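PDB 3I6V: periplasmic His/Glu/Gln/Arg/opine family-binding protein from Silicibacter pomeroyi, which binds lysine and probably captures amino acids of the His/Glu/Gln/Arg/opine group in the periplasm and passes them to an ABC transporter in the inner membrane. Local coordinates for residues D28-E33 and G206-M211; R32-E37 and T200-D205. One frame throughout, in Å; residues are numbered along the deposited sequence.

In the fold
Both contacts pack helix 30-42 against the C-terminal helices of the chain. Contact 1 takes its first turn and meets helix 207-216. Contact 2 takes the next turns and meets the end of helix 189-204. The contact centres lie about 7 Å apart. Both contacts are largely buried, with one partly exposed glutamate each: E33 and E37. Contact 1 is the larger. It adds a Met-aromatic contact, has F216 and Y88 against its ring, and ties E33 to W215 and K214. Contact 2 lies farther out, its centre about 17 Å from the chain centre against about 14 Å. It sets one methionine against a leucine and a glutamate, with R41 pairing carboxylates beside it.

Contact 1 of 2, residues D28-E33 and G206-M211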
loop_
_atom_site.group_PDB
_atom_site.type_symbol
_atom_site.label_atom_id
_atom_site.label_comp_id
_atom_site.label_asym_id
_atom_site.label_seq_id
_atom_site.Cartn_x
_atom_site.Cartn_y
_atom_site.Cartn_z
ATOM N N ASP A 28 2.458 -3.739 -12.792
ATOM C CA ASP A 28 3.798 -4.158 -12.496
ATOM C C ASP A 28 4.034 -3.889 -11.009
ATOM O O ASP A 28 3.185 -3.318 -10.336
ATOM C CB ASP A 28 4.770 -3.291 -13.342
ATOM C CG ASP A 28 6.098 -3.983 -13.632
ATOM O OD1 ASP A 28 6.565 -4.807 -12.796
ATOM O OD2 ASP A 28 6.716 -3.652 -14.698
ATOM N N GLY A 29 5.183 -4.291 -10.493
ATOM C CA GLY A 29 5.491 -4.048 -9.091
ATOM C C GLY A 29 5.538 -5.322 -8.267
ATOM O O GLY A 29 5.327 -6.417 -8.765
ATOM N N PHE A 30 5.843 -5.162 -6.989
ATOM C CA PHE A 30 5.877 -6.274 -6.038
ATOM C C PHE A 30 4.620 -7.139 -6.110
ATOM O O PHE A 30 4.684 -8.373 -6.179
ATOM C CB PHE A 30 6.064 -5.728 -4.610
ATOM C CG PHE A 30 5.940 -6.781 -3.549
ATOM C CD1 PHE A 30 6.966 -7.709 -3.354
ATOM C CD2 PHE A 30 4.796 -6.850 -2.755
ATOM C CE1 PHE A 30 6.864 -8.691 -2.367
ATOM C CE2 PHE A 30 4.667 -7.834 -1.758
ATOM C CZ PHE A 30 5.688 -8.755 -1.562
ATOM N N GLU A 31 3.486 -6.465 -6.107
ATOM C CA GLU A 31 2.197 -7.105 -6.065
ATOM C C GLU A 31 1.792 -7.783 -7.350
ATOM O O GLU A 31 0.992 -8.717 -7.316
ATOM C CB GLU A 31 1.124 -6.104 -5.586
ATOM C CG GLU A 31 1.381 -5.800 -4.100
ATOM C CD GLU A 31 0.534 -4.677 -3.535
ATOM O OE1 GLU A 31 0.205 -3.722 -4.282
ATOM O OE2 GLU A 31 0.207 -4.759 -2.321
ATOM N N ARG A 32 2.329 -7.331 -8.487
ATOM C CA ARG A 32 2.117 -8.057 -9.743
ATOM C C ARG A 32 2.788 -9.410 -9.616
ATOM O O ARG A 32 2.186 -10.433 -9.918
ATOM C CB ARG A 32 2.755 -7.332 -10.962
ATOM C CG ARG A 32 2.727 -8.184 -12.256
ATOM C CD ARG A 32 1.260 -8.371 -12.641
ATOM N NE ARG A 32 0.973 -9.300 -13.743
ATOM C CZ ARG A 32 0.649 -8.916 -14.979
ATOM N NH1 ARG A 32 0.643 -7.618 -15.299
ATOM N NH2 ARG A 32 0.346 -9.831 -15.905
ATOM N N GLU A 33 4.055 -9.402 -9.226
ATOM C CA GLU A 33 4.793 -10.651 -9.102
ATOM C C GLU A 33 4.172 -11.554 -8.030
ATOM O O GLU A 33 4.032 -12.781 -8.209
ATOM C CB GLU A 33 6.243 -10.372 -8.744
ATOM C CG GLU A 33 7.111 -11.598 -8.927
ATOM C CD GLU A 33 8.546 -11.405 -8.485
ATOM O OE1 GLU A 33 9.050 -10.259 -8.471
ATOM O OE2 GLU A 33 9.176 -12.422 -8.156
ATOM N N GLY A 206 10.191 -19.773 2.044
ATOM C CA GLY A 206 11.116 -18.646 1.932
ATOM C C GLY A 206 10.993 -17.786 0.680
ATOM O O GLY A 206 11.708 -16.791 0.545
ATOM N N THR A 207 10.101 -18.144 -0.240
ATOM C CA THR A 207 9.957 -17.368 -1.471
ATOM C C THR A 207 9.363 -15.972 -1.263
ATOM O O THR A 207 9.641 -15.049 -2.053
ATOM C CB THR A 207 9.163 -18.106 -2.572
ATOM O OG1 THR A 207 7.917 -18.575 -2.038
ATOM C CG2 THR A 207 9.990 -19.298 -3.138
ATOM N N LEU A 208 8.544 -15.810 -0.222
ATOM C CA LEU A 208 7.945 -14.498 0.060
ATOM C C LEU A 208 9.005 -13.554 0.585
ATOM O O LEU A 208 9.100 -12.421 0.122
ATOM C CB LEU A 208 6.752 -14.598 1.031
ATOM C CG LEU A 208 6.041 -13.278 1.367
ATOM C CD1 LEU A 208 5.631 -12.492 0.107
ATOM C CD2 LEU A 208 4.798 -13.564 2.265
ATOM N N ASN A 209 9.828 -14.023 1.523
ATOM C CA ASN A 209 10.964 -13.218 2.010
ATOM C C ASN A 209 11.879 -12.733 0.892
ATOM O O ASN A 209 12.297 -11.580 0.901
ATOM C CB ASN A 209 11.799 -13.976 3.037
ATOM C CG ASN A 209 11.119 -14.074 4.379
ATOM O OD1 ASN A 209 10.095 -13.416 4.629
ATOM N ND2 ASN A 209 11.691 -14.888 5.268
ATOM N N THR A 210 12.177 -13.618 -0.061
ATOM C CA THR A 210 13.040 -13.291 -1.209
ATOM C C THR A 210 12.377 -12.220 -2.053
ATOM O O THR A 210 13.031 -11.257 -2.416
ATOM C CB THR A 210 13.332 -14.528 -2.086
ATOM O OG1 THR A 210 13.874 -15.560 -1.265
ATOM C CG2 THR A 210 14.346 -14.196 -3.239
ATOM N N MET A 211 11.086 -12.389 -2.362
ATOM C CA MET A 211 10.330 -11.378 -3.123
ATOM C C MET A 211 10.326 -10.042 -2.387
ATOM O O MET A 211 10.542 -9.009 -2.997
ATOM C CB MET A 211 8.918 -11.888 -3.462
ATOM C CG MET A 211 8.165 -11.096 -4.532
ATOM S SD MET A 211 6.612 -11.811 -5.044
ATOM C CE MET A 211 7.095 -13.449 -5.602
#
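A Met-aromatic contact joins the first turn of helix 30-42 to the first turns of helix 207-216 in this periplasmic binding protein. M211 SD lies 4.8 Å from the centroid of the F30 ring, obliquely, 38° off the ring normal. Within this pair the nearest atoms are M211 CG and F30 CE1, 3.5 Å apart. The carbonyl carbon C of M211 sits at the ring edge, in its plane. F30 holds CG anti to its backbone N (chi1 173°), and this carries the ring tip towards the other helix. There F30 CZ meets L208 CD1 at 4.1 Å, with the methyl at the ring edge.

M211 turns at its last torsion (chi3 -57°), and its methyl ends against E33. E33 and M211 approach from opposite directions. M211 CE is 3.5 Å from E33 OE2 and 3.8 Å from E33 CG, while M211 SD lies 3.9 Å from E33 CG. The E33 chain is extended and runs alongside the thioether. Its carboxylate is bound farther along helix 207-216: E33 OE1 accepts a hydrogen bond from W215 NE1 and forms a salt bridge with K214. An alanine here would remove the aliphatic run beside the M211 methyl and would probably leave the W215 indole N-H and the K214 charge without this partner.

F216 packs edge-to-face with F30, and Y88 and I89 of strand 83-89 also touch that ring. L34 of helix 30-42 and M202 of helix 189-204 touch both L208 and M211, joining the three helices.

Contact 2 of 2, residues R32-E37 and T200-D205; sequences RELGDE and TSMKED
M202, near the end of helix 189-204, reaches across to helix 30-42 and carries the whole contact from its side. Its CB points toward that helix. CG lies beside the backbone N and anti to the carbonyl carbon (chi1 -65°), and the chain is extended as far as the sulfur. CB and CG lead toward residues 32-37 without touching them. Contact begins at SD. M202 SD lies 3.8 Å from L34 CD1 and 3.9 Å from E37 CG, so the sulfur has a leucine methyl and a glutamate methylene as neighbours. The last torsion then bends (chi3 58°). It brings M202 CE to 3.8 Å from L34 CD1 and 4.1 Å from E37 CG.

L34 and E37 are one helical turn apart. L34 offers one methyl. E37 offers the aliphatic part of its chain. That chain bends at chi2 (65°), turning the carboxylate aside from the methionine, and E37 OE2 forms a salt bridge with R41 NE. R41 pairs with E37, one turn back on its own helix, and with D205 OD2 across from it. L38 and R41 of helix 30-42 touch M202 as well.

Between the two segments the chemistry is apolar contact alone, with no hydrogen bond or salt bridge. The thioether meets carbon atoms of L34 and E37. A polar link across is made by R41 through D205. The like charges of E37 OE2 and D205 OD2 are 6.6 Å apart, and the arginine they share probably offsets their repulsion.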
loop_
_atom_site.group_PDB
_atom_site.type_symbol
_atom_site.label_atom_id
_atom_site.label_comp_id
_atom_site.label_asym_id
_atom_site.label_seq_id
_atom_site.Cartn_x
_atom_site.Cartn_y
_atom_site.Cartn_z
ATOM N N ARG A 32 2.329 -7.331 -8.487
ATOM C CA ARG A 32 2.117 -8.057 -9.743
ATOM C C ARG A 32 2.788 -9.410 -9.616
ATOM O O ARG A 32 2.186 -10.433 -9.918
ATOM C CB ARG A 32 2.755 -7.332 -10.962
ATOM C CG ARG A 32 2.727 -8.184 -12.256
ATOM C CD ARG A 32 1.260 -8.371 -12.641
ATOM N NE ARG A 32 0.973 -9.300 -13.743
ATOM C CZ ARG A 32 0.649 -8.916 -14.979
ATOM N NH1 ARG A 32 0.643 -7.618 -15.299
ATOM N NH2 ARG A 32 0.346 -9.831 -15.905
ATOM N N GLU A 33 4.055 -9.402 -9.226
ATOM C CA GLU A 33 4.793 -10.651 -9.102
ATOM C C GLU A 33 4.172 -11.554 -8.030
ATOM O O GLU A 33 4.032 -12.781 -8.209
ATOM C CB GLU A 33 6.243 -10.372 -8.744
ATOM C CG GLU A 33 7.111 -11.598 -8.927
ATOM C CD GLU A 33 8.546 -11.405 -8.485
ATOM O OE1 GLU A 33 9.050 -10.259 -8.471
ATOM O OE2 GLU A 33 9.176 -12.422 -8.156
ATOM N N LEU A 34 3.815 -10.947 -6.905
ATOM C CA LEU A 34 3.224 -11.733 -5.820
ATOM C C LEU A 34 1.888 -12.317 -6.246
ATOM O O LEU A 34 1.673 -13.520 -6.144
ATOM C CB LEU A 34 3.068 -10.882 -4.552
ATOM C CG LEU A 34 2.331 -11.594 -3.402
ATOM C CD1 LEU A 34 3.178 -12.776 -2.858
ATOM C CD2 LEU A 34 2.052 -10.589 -2.326
ATOM N N GLY A 35 1.001 -11.470 -6.751
ATOM C CA GLY A 35 -0.324 -11.887 -7.148
ATOM C C GLY A 35 -0.305 -13.022 -8.172
ATOM O O GLY A 35 -1.077 -14.001 -8.051
ATOM N N ASP A 36 0.561 -12.890 -9.189
ATOM C CA ASP A 36 0.707 -13.955 -10.192
ATOM C C ASP A 36 1.173 -15.249 -9.556
ATOM O O ASP A 36 0.666 -16.327 -9.899
ATOM C CB ASP A 36 1.707 -13.565 -11.301
ATOM C CG ASP A 36 1.174 -12.475 -12.224
ATOM O OD1 ASP A 36 -0.071 -12.232 -12.279
ATOM O OD2 ASP A 36 2.016 -11.889 -12.937
ATOM N N GLU A 37 2.146 -15.169 -8.655
ATOM C CA GLU A 37 2.656 -16.393 -8.025
ATOM C C GLU A 37 1.610 -17.020 -7.068
ATOM O O GLU A 37 1.481 -18.252 -6.973
ATOM C CB GLU A 37 3.967 -16.138 -7.300
ATOM C CG GLU A 37 4.532 -17.365 -6.563
ATOM C CD GLU A 37 4.934 -18.510 -7.521
ATOM O OE1 GLU A 37 5.033 -18.290 -8.744
ATOM O OE2 GLU A 37 5.139 -19.639 -7.044
ATOM N N THR A 200 0.630 -18.777 2.962
ATOM C CA THR A 200 1.302 -19.596 3.973
ATOM C C THR A 200 2.446 -20.444 3.356
ATOM O O THR A 200 3.548 -20.452 3.878
ATOM C CB THR A 200 0.285 -20.489 4.705
ATOM O OG1 THR A 200 -0.578 -19.649 5.466
ATOM C CG2 THR A 200 0.994 -21.494 5.665
ATOM N N SER A 201 2.164 -21.105 2.245
ATOM C CA SER A 201 3.177 -21.866 1.475
ATOM C C SER A 201 4.398 -21.011 1.069
ATOM O O SER A 201 5.535 -21.490 1.127
ATOM C CB SER A 201 2.528 -22.520 0.247
ATOM O OG SER A 201 2.416 -21.586 -0.849
ATOM N N MET A 202 4.192 -19.739 0.710
ATOM C CA MET A 202 5.333 -18.866 0.350
ATOM C C MET A 202 6.124 -18.418 1.582
ATOM O O MET A 202 7.340 -18.126 1.499
ATOM C CB MET A 202 4.868 -17.635 -0.454
ATOM C CG MET A 202 4.272 -17.957 -1.822
ATOM S SD MET A 202 3.878 -16.516 -2.855
ATOM C CE MET A 202 5.471 -15.795 -2.921
ATOM N N LYS A 203 5.438 -18.330 2.722
ATOM C CA LYS A 203 6.108 -18.032 3.983
ATOM C C LYS A 203 6.955 -19.236 4.421
ATOM O O LYS A 203 8.072 -19.065 4.873
ATOM C CB LYS A 203 5.118 -17.612 5.102
ATOM C CG LYS A 203 4.467 -16.211 4.865
ATOM C CD LYS A 203 3.580 -15.757 6.015
ATOM C CE LYS A 203 2.815 -14.456 5.665
ATOM N NZ LYS A 203 1.809 -14.058 6.751
ATOM N N GLU A 204 6.408 -20.438 4.254
ATOM C CA GLU A 204 7.053 -21.669 4.713
ATOM C C GLU A 204 8.333 -22.066 3.927
ATOM O O GLU A 204 9.274 -22.602 4.518
ATOM C CB GLU A 204 6.033 -22.809 4.750
ATOM C CG GLU A 204 5.130 -22.736 5.979
ATOM C CD GLU A 204 3.967 -23.728 5.934
ATOM O OE1 GLU A 204 3.698 -24.310 4.851
ATOM O OE2 GLU A 204 3.308 -23.903 6.986
ATOM N N ASP A 205 8.352 -21.776 2.622
ATOM C CA ASP A 205 9.474 -22.101 1.736
ATOM C C ASP A 205 10.430 -20.945 1.454
ATOM O O ASP A 205 11.376 -21.115 0.698
ATOM C CB ASP A 205 8.968 -22.704 0.419
ATOM C CG ASP A 205 8.294 -21.671 -0.518
ATOM O OD1 ASP A 205 8.285 -20.447 -0.238
ATOM O OD2 ASP A 205 7.782 -22.104 -1.564
#